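PDB 5OLT: cellulose biosynthesis protein BcsG from Salmonella typhimurium LT2, which is required for cellulose biosynthesis, its extramembrane part, studied here, being a zinc-binding domain of the alkaline phosphatase family attached to a membrane-embedded remainder. Local coordinates for residues A39-R44 / P349-V354; M147-E152 / N215-H220. All coordinates share one frame; numbering follows the deposited sequence.

Contact 1. Residues A39-R44 / P349-V354; sequences AAEEKR and PQTAPV
A polar, partly hydrated junction joins Glu-41, in the last turn of helix 27-42, and Arg-44, in the loop that follows, to the irregular segment 349-354 that leads from helix 341-345 into the small C-terminal sheet. Its centre is the backbone carbonyl of Gln-350, which Arg-44 grips end-on: NH1 lies 2.8 Å and NH2 2.9 Å from Gln-350 O, which sits close to the guanidinium plane. A lone carbonyl facing two N-H groups cannot align with both, and accordingly the bonds are bent, at about 145°. An arginine suits the place because its long chain, extended at chi2 and then bent at chi3 (81°), spans the gap and still has a donor to spare. NH1 also forms a salt bridge with the buried Glu-41, 2.8 Å to OE2 on its syn side. Three residues separate them where the chain turns out of the helix, and Arg-44 N bonds to Glu-41 O. The NH2 end passes obliquely by Pro-349 CB at 3.3 Å.

Two waters extend the link. One gives a hydrogen to Glu-41 OE1 and lies 2.6 Å from Thr-351 OG1; the other accepts from Ala-352 N and sits 2.9 Å from Glu-41 OE2. Thr-351 suits a mixed setting, its hydroxyl meeting water while CG2 rests near the carboxylate. Outside the segments, Gln-116 N bonds to Glu-41 OE1, and Asp-17 takes the N-H of Gln-350.

With Arg-44, Gln-116 and water supplying hydrogens, the buried carboxylate of Glu-41 is probably kept ionised, and it in turn fixes the rotation of the guanidinium that holds the carbonyl.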
ATOM      1  N   ALA A  39       8.485   2.596 -19.627  1.00  9.64           N
ATOM      2  CA  ALA A  39       8.578   3.944 -20.227  1.00 10.19           C
ATOM      3  C   ALA A  39       7.394   4.781 -19.804  1.00 10.52           C
ATOM      4  O   ALA A  39       7.569   5.928 -19.411  1.00 13.11           O
ATOM      5  CB  ALA A  39       8.652   3.841 -21.738  1.00 10.59           C
ATOM      6  N   ALA A  40       6.188   4.200 -19.871  1.00 10.51           N
ATOM      7  CA  ALA A  40       4.999   4.975 -19.525  1.00 11.70           C
ATOM      8  C   ALA A  40       5.023   5.337 -18.046  1.00 12.13           C
ATOM      9  O   ALA A  40       4.668   6.453 -17.652  1.00 12.44           O
ATOM     10  CB  ALA A  40       3.750   4.216 -19.859  1.00 13.95           C
ATOM     11  N   GLU A  41       5.406   4.378 -17.206  1.00 10.12           N
ATOM     12  CA  GLU A  41       5.380   4.623 -15.763  1.00 10.82           C
ATOM     13  C   GLU A  41       6.343   5.715 -15.335  1.00 11.44           C
ATOM     14  O   GLU A  41       6.076   6.471 -14.402  1.00 12.72           O
ATOM     15  CB  GLU A  41       5.702   3.328 -15.023  1.00 10.42           C
ATOM     16  CG  GLU A  41       4.574   2.301 -15.052  1.00 11.55           C
ATOM     17  CD  GLU A  41       3.302   2.811 -14.395  1.00 11.40           C
ATOM     18  OE1 GLU A  41       3.392   3.259 -13.241  1.00 12.96           O
ATOM     19  OE2 GLU A  41       2.247   2.718 -15.039  1.00 13.77           O
ATOM     20  N   GLU A  42       7.502   5.805 -16.006  1.00 12.90           N
ATOM     21  CA  GLU A  42       8.527   6.760 -15.600  1.00 14.75           C
ATOM     22  C   GLU A  42       8.061   8.209 -15.827  1.00 13.90           C
ATOM     23  O   GLU A  42       8.594   9.121 -15.182  1.00 16.50           O
ATOM     24  CB  GLU A  42       9.837   6.466 -16.325  1.00 18.95           C
ATOM     25  CG  GLU A  42      10.984   7.329 -15.847  1.00 21.94           C
ATOM     26  CD  GLU A  42      12.240   6.582 -15.509  1.00 19.75           C
ATOM     27  OE1 GLU A  42      12.449   5.410 -15.931  1.00 22.21           O
ATOM     28  OE2 GLU A  42      13.074   7.232 -14.838  1.00 23.98           O
ATOM     29  N   LYS A  43       7.054   8.397 -16.691  1.00 13.15           N
ATOM     30  CA  LYS A  43       6.501   9.720 -16.969  1.00 14.93           C
ATOM     31  C   LYS A  43       5.372  10.111 -16.017  1.00 16.42           C
ATOM     32  O   LYS A  43       4.853  11.215 -16.104  1.00 19.08           O
ATOM     33  CB  LYS A  43       6.004   9.764 -18.424  1.00 17.15           C
ATOM     34  CG  LYS A  43       7.133   9.595 -19.455  1.00 18.24           C
ATOM     35  CD  LYS A  43       6.558   9.848 -20.838  1.00 22.25           C
ATOM     36  CE  LYS A  43       7.614   9.699 -21.900  1.00 27.04           C
ATOM     37  NZ  LYS A  43       8.175  10.998 -22.347  1.00 29.88           N
ATOM     38  N   ARG A  44       4.996   9.220 -15.106  1.00 12.68           N
ATOM     39  CA  ARG A  44       3.819   9.442 -14.252  1.00 12.46           C
ATOM     40  C   ARG A  44       4.238   9.967 -12.903  1.00 14.08           C
ATOM     41  O   ARG A  44       5.194   9.491 -12.300  1.00 14.01           O
ATOM     42  CB  ARG A  44       3.050   8.123 -14.029  1.00 12.24           C
ATOM     43  CG  ARG A  44       2.588   7.476 -15.304  1.00 13.69           C
ATOM     44  CD  ARG A  44       1.859   6.166 -15.032  1.00 12.78           C
ATOM     45  NE  ARG A  44       0.471   6.417 -14.653  1.00 11.97           N
ATOM     46  CZ  ARG A  44      -0.417   5.449 -14.418  1.00 11.70           C
ATOM     47  NH1 ARG A  44      -0.043   4.174 -14.369  1.00 12.90           N
ATOM     48  NH2 ARG A  44      -1.673   5.766 -14.135  1.00 13.15           N
ATOM     49  N   PRO A 349      -5.514   7.029 -10.911  1.00 11.50           N
ATOM     50  CA  PRO A 349      -4.599   6.336 -11.833  1.00 12.71           C
ATOM     51  C   PRO A 349      -4.732   4.817 -11.757  1.00 12.35           C
ATOM     52  O   PRO A 349      -4.819   4.230 -10.667  1.00 12.16           O
ATOM     53  CB  PRO A 349      -3.215   6.762 -11.362  1.00 15.39           C
ATOM     54  CG  PRO A 349      -3.400   7.287 -10.010  1.00 15.97           C
ATOM     55  CD  PRO A 349      -4.815   7.790  -9.875  1.00 12.89           C
ATOM     56  N   GLN A 350      -4.754   4.192 -12.929  1.00 11.67           N
ATOM     57  CA  GLN A 350      -4.748   2.719 -13.028  1.00 11.46           C
ATOM     58  C   GLN A 350      -3.333   2.307 -13.349  1.00 11.26           C
ATOM     59  O   GLN A 350      -2.595   3.059 -14.002  1.00 12.06           O
ATOM     60  CB  GLN A 350      -5.657   2.212 -14.156  1.00 12.47           C
ATOM     61  CG  GLN A 350      -7.100   2.657 -13.922  1.00 14.74           C
ATOM     62  CD  GLN A 350      -8.046   2.161 -14.976  1.00 17.98           C
ATOM     63  OE1 GLN A 350      -7.973   1.024 -15.412  1.00 18.91           O
ATOM     64  NE2 GLN A 350      -9.013   3.014 -15.340  1.00 26.86           N
ATOM     65  N   THR A 351      -2.962   1.119 -12.885  1.00 10.32           N
ATOM     66  CA  THR A 351      -1.603   0.612 -13.085  1.00 10.26           C
ATOM     67  C   THR A 351      -1.731  -0.859 -13.399  1.00 10.56           C
ATOM     68  O   THR A 351      -2.450  -1.603 -12.699  1.00 10.95           O
ATOM     69  CB  THR A 351      -0.754   0.797 -11.802  1.00 11.41           C
ATOM     70  OG1 THR A 351      -0.762   2.188 -11.425  1.00 13.19           O
ATOM     71  CG2 THR A 351       0.695   0.346 -12.044  1.00 12.80           C
ATOM     72  N   ALA A 352      -1.064  -1.300 -14.459  1.00 10.25           N
ATOM     73  CA  ALA A 352      -1.078  -2.728 -14.795  1.00  9.71           C
ATOM     74  C   ALA A 352      -0.428  -3.522 -13.650  1.00  9.59           C
ATOM     75  O   ALA A 352       0.496  -3.004 -12.973  1.00 10.78           O
ATOM     76  CB  ALA A 352      -0.349  -2.981 -16.127  1.00 12.54           C
ATOM     77  N   PRO A 353      -0.907  -4.766 -13.430  1.00 10.11           N
ATOM     78  CA  PRO A 353      -0.356  -5.600 -12.334  1.00 10.37           C
ATOM     79  C   PRO A 353       0.948  -6.270 -12.727  1.00 10.70           C
ATOM     80  O   PRO A 353       0.981  -7.383 -13.196  1.00 15.26           O
ATOM     81  CB  PRO A 353      -1.468  -6.620 -12.081  1.00 12.00           C
ATOM     82  CG  PRO A 353      -2.088  -6.770 -13.421  1.00 10.75           C
ATOM     83  CD  PRO A 353      -2.132  -5.367 -13.994  1.00 11.23           C
ATOM     84  N   VAL A 354       2.004  -5.528 -12.574  1.00  9.76           N
ATOM     85  CA  VAL A 354       3.360  -6.005 -12.821  1.00  8.96           C
ATOM     86  C   VAL A 354       4.029  -6.115 -11.464  1.00  8.89           C
ATOM     87  O   VAL A 354       3.944  -5.190 -10.650  1.00  9.26           O
ATOM     88  CB  VAL A 354       4.125  -4.990 -13.690  1.00  9.35           C
ATOM     89  CG1 VAL A 354       5.603  -5.380 -13.809  1.00 10.61           C
ATOM     90  CG2 VAL A 354       3.437  -4.857 -15.059  1.00 11.32           C
TER
HETATM   91  O   HOH W   1       1.517   3.527 -11.274  1.00 13.01           O
HETATM   92  O   HOH W   2       0.298   0.771 -16.004  1.00 13.14           O

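Contact 2. Residues M147-E152 / N215-H220; sequences MDHNGE and NLLPLH
Asp-148 and His-149 clasp Asn-215 to Pro-218 where two parallel strands of the central sheet, 142-147 and 210-216, run out at their C-terminal ends. Met-147 pairs with Asn-215, and Asp-148 N donates to Asn-215 O at 3.2 Å. The tight part lies just beyond. With chi1 at 64°, which sets CG between the backbone N and the carbonyl carbon, the carboxylate of Asp-148 reaches the other segment: OD1 accepts from Leu-217 N (2.9 Å) on its syn lone pair, while OD2 abuts Pro-218 CD (3.2 Å). Aspartate's short side chain keeps the carboxylate near its own backbone, where OD1 can also take a longer bond from the neighbouring His-149 ND1 (3.3 Å), lying near the imidazole plane. This helps to orient the ring, and Leu-217 CD2 sits over one face, toward the rim, in a CH-pi contact, 4.0 Å from the centroid.

The looser side is that of Asn-150, its OD1 closing an Asx turn with Glu-152 N, and the exposed Glu-152. Leu-219, in the type I turn from Leu-217 to His-220, leaves this contact but is buried against helix 234-255.

Asn-215 ND2 bonds to Glu-266, a zinc ligand, and the Leu-217 side chain lies about 5 Å from the metal. Asn-215 is thus a second-shell residue of the zinc site, which the clasp of Asp-148 and His-149 borders. Asp-191 also approaches Asp-148 OD2, consistent with a proton shared between the two carboxylates.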
ATOM      1  N   MET A 147       6.754   1.327  14.206  0.70 10.20           N
ATOM      2  CA  MET A 147       6.682  -0.106  13.856  0.70 10.47           C
ATOM      3  C   MET A 147       6.211  -0.887  15.060  0.70  9.98           C
ATOM      4  O   MET A 147       6.359  -0.425  16.218  0.70 11.75           O
ATOM      5  CB  MET A 147       8.048  -0.655  13.397  0.70 11.29           C
ATOM      6  CG  MET A 147       8.591   0.028  12.156  0.70 12.01           C
ATOM      7  SD  MET A 147      10.013  -0.802  11.438  0.70 13.21           S
ATOM      8  CE  MET A 147      10.385   0.364  10.110  0.70 16.15           C
ATOM      9  N   ASP A 148       5.672  -2.083  14.819  1.00 10.26           N
ATOM     10  CA  ASP A 148       5.385  -2.981  15.935  1.00  9.82           C
ATOM     11  C   ASP A 148       6.529  -3.987  16.133  1.00 10.37           C
ATOM     12  O   ASP A 148       6.365  -5.001  16.795  1.00 10.92           O
ATOM     13  CB  ASP A 148       4.014  -3.644  15.802  1.00 10.01           C
ATOM     14  CG  ASP A 148       3.905  -4.554  14.613  1.00 10.62           C
ATOM     15  OD1 ASP A 148       4.915  -4.866  13.973  1.00 11.03           O
ATOM     16  OD2 ASP A 148       2.738  -4.981  14.308  1.00 11.87           O
ATOM     17  N   HIS A 149       7.703  -3.670  15.576  1.00 10.30           N
ATOM     18  CA  HIS A 149       8.863  -4.538  15.678  1.00 10.85           C
ATOM     19  C   HIS A 149      10.102  -3.673  15.526  1.00 11.85           C
ATOM     20  O   HIS A 149       9.999  -2.479  15.255  1.00 12.27           O
ATOM     21  CB  HIS A 149       8.787  -5.631  14.589  1.00 11.75           C
ATOM     22  CG  HIS A 149       8.869  -5.108  13.186  1.00 10.47           C
ATOM     23  ND1 HIS A 149       7.825  -4.524  12.491  1.00 12.26           N
ATOM     24  CD2 HIS A 149       9.934  -5.089  12.349  1.00 10.12           C
ATOM     25  CE1 HIS A 149       8.253  -4.181  11.279  1.00  9.86           C
ATOM     26  NE2 HIS A 149       9.530  -4.523  11.172  1.00 14.86           N
ATOM     27  N   ASN A 150      11.289  -4.261  15.706  1.00 12.27           N
ATOM     28  CA  ASN A 150      12.477  -3.410  15.724  1.00 14.17           C
ATOM     29  C   ASN A 150      13.091  -3.179  14.349  1.00 13.73           C
ATOM     30  O   ASN A 150      14.062  -2.415  14.244  1.00 16.28           O
ATOM     31  CB  ASN A 150      13.515  -3.932  16.736  1.00 16.12           C
ATOM     32  CG  ASN A 150      14.077  -5.302  16.355  1.00 16.18           C
ATOM     33  OD1 ASN A 150      14.048  -5.699  15.188  1.00 16.87           O
ATOM     34  ND2 ASN A 150      14.630  -6.020  17.339  1.00 21.51           N
ATOM     35  N   GLY A 151      12.568  -3.819  13.293  1.00 12.87           N
ATOM     36  CA  GLY A 151      13.096  -3.563  11.927  1.00 13.14           C
ATOM     37  C   GLY A 151      14.473  -4.130  11.623  1.00 14.15           C
ATOM     38  O   GLY A 151      15.010  -3.845  10.560  1.00 15.83           O
ATOM     39  N   GLU A 152      15.034  -4.945  12.521  1.00 15.75           N
ATOM     40  CA  GLU A 152      16.393  -5.444  12.314  1.00 17.21           C
ATOM     41  C   GLU A 152      16.443  -6.524  11.268  1.00 16.65           C
ATOM     42  O   GLU A 152      17.325  -6.498  10.398  1.00 19.25           O
ATOM     43  CB  GLU A 152      17.016  -5.909  13.629  1.00 18.81           C
ATOM     44  CG  GLU A 152      17.342  -4.770  14.557  1.00 23.45           C
ATOM     45  CD  GLU A 152      17.906  -5.221  15.905  1.00 31.94           C
ATOM     46  OE1 GLU A 152      18.224  -6.426  16.093  1.00 37.72           O
ATOM     47  OE2 GLU A 152      18.021  -4.346  16.789  1.00 41.44           O
ATOM     48  N   ASN A 215       4.701   0.239  10.092  1.00  8.49           N
ATOM     49  CA  ASN A 215       4.880  -1.093   9.524  1.00  8.11           C
ATOM     50  C   ASN A 215       4.613  -2.175  10.577  1.00  8.32           C
ATOM     51  O   ASN A 215       5.081  -2.077  11.707  1.00  9.70           O
ATOM     52  CB  ASN A 215       6.288  -1.258   8.912  1.00  9.67           C
ATOM     53  CG  ASN A 215       6.447  -2.593   8.246  1.00  9.28           C
ATOM     54  OD1 ASN A 215       6.976  -3.527   8.841  1.00  9.88           O
ATOM     55  ND2 ASN A 215       5.997  -2.695   6.988  1.00  9.86           N
ATOM     56  N   LEU A 216       3.804  -3.165  10.188  1.00  9.73           N
ATOM     57  CA  LEU A 216       3.285  -4.203  11.084  1.00 10.17           C
ATOM     58  C   LEU A 216       3.671  -5.597  10.631  1.00  9.22           C
ATOM     59  O   LEU A 216       3.371  -5.979   9.506  1.00 10.64           O
ATOM     60  CB  LEU A 216       1.726  -4.177  11.123  1.00 11.06           C
ATOM     61  CG  LEU A 216       1.077  -2.948  11.691  1.00 11.06           C
ATOM     62  CD1 LEU A 216       1.116  -1.822  10.678  1.00 12.45           C
ATOM     63  CD2 LEU A 216      -0.365  -3.256  12.068  1.00 12.22           C
ATOM     64  N   LEU A 217       4.242  -6.365  11.547  1.00  9.36           N
ATOM     65  CA  LEU A 217       4.748  -7.703  11.285  1.00 11.50           C
ATOM     66  C   LEU A 217       3.964  -8.921  11.863  1.00 10.31           C
ATOM     67  O   LEU A 217       4.433 -10.048  11.693  1.00 11.34           O
ATOM     68  CB  LEU A 217       6.184  -7.738  11.912  1.00 14.20           C
ATOM     69  CG  LEU A 217       7.191  -8.688  11.301  1.00 16.41           C
ATOM     70  CD1 LEU A 217       7.487  -8.276   9.857  1.00 21.34           C
ATOM     71  CD2 LEU A 217       8.473  -8.704  12.129  1.00 21.58           C
ATOM     72  N   PRO A 218       2.785  -8.744  12.519  1.00  9.22           N
ATOM     73  CA  PRO A 218       2.272  -9.934  13.221  1.00  9.68           C
ATOM     74  C   PRO A 218       1.908 -11.116  12.325  1.00  9.64           C
ATOM     75  O   PRO A 218       1.918 -12.254  12.804  1.00 10.09           O
ATOM     76  CB  PRO A 218       1.040  -9.404  13.949  1.00 10.55           C
ATOM     77  CG  PRO A 218       0.561  -8.291  13.087  1.00  9.83           C
ATOM     78  CD  PRO A 218       1.841  -7.612  12.633  1.00  9.02           C
ATOM     79  N   LEU A 219       1.585 -10.858  11.052  1.00  9.07           N
ATOM     80  CA  LEU A 219       1.142 -11.939  10.171  1.00 10.13           C
ATOM     81  C   LEU A 219       2.315 -12.645   9.502  1.00 10.41           C
ATOM     82  O   LEU A 219       2.108 -13.599   8.772  1.00 11.14           O
ATOM     83  CB  LEU A 219       0.163 -11.404   9.120  1.00 10.36           C
ATOM     84  CG  LEU A 219      -1.026 -10.664   9.728  1.00  9.74           C
ATOM     85  CD1 LEU A 219      -1.964 -10.269   8.581  1.00 10.36           C
ATOM     86  CD2 LEU A 219      -1.765 -11.449  10.817  1.00 11.94           C
ATOM     87  N   HIS A 220       3.559 -12.197   9.753  1.00 10.25           N
ATOM     88  CA  HIS A 220       4.704 -12.884   9.148  1.00 11.32           C
ATOM     89  C   HIS A 220       4.815 -14.326   9.633  1.00 12.94           C
ATOM     90  O   HIS A 220       4.549 -14.628  10.785  1.00 11.86           O
ATOM     91  CB  HIS A 220       5.987 -12.136   9.480  1.00 13.31           C
ATOM     92  CG  HIS A 220       7.183 -12.573   8.659  1.00 14.39           C
ATOM     93  ND1 HIS A 220       7.808 -13.808   8.806  1.00 16.31           N
ATOM     94  CD2 HIS A 220       7.863 -11.930   7.690  1.00 15.04           C
ATOM     95  CE1 HIS A 220       8.843 -13.876   7.989  1.00 17.89           C
ATOM     96  NE2 HIS A 220       8.904 -12.745   7.307  1.00 16.09           N
TER

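How the contacts relate
Following the chain, helix 27-42 runs into 39-44, the first half of contact 1, before the central sheet begins. Strand 142-147 then delivers 147-152; some sixty residues, including helices 156-162 and 191-203, pass before strand 210-216 brings in 215-220 and contact 2 closes this shorter loop. The chain continues through zinc ligands Glu-266 and His-267 and reaches 349-354 some three hundred residues after 39-44, so contact 1 encloses contact 2 and the two do not cross. Contact 2 knits neighbouring strands of the core near the metal; contact 1 ties the N-terminal helix to the C-terminal sheet's approach. They lie on opposite sides of the chain's centre, centres about 29 Å apart.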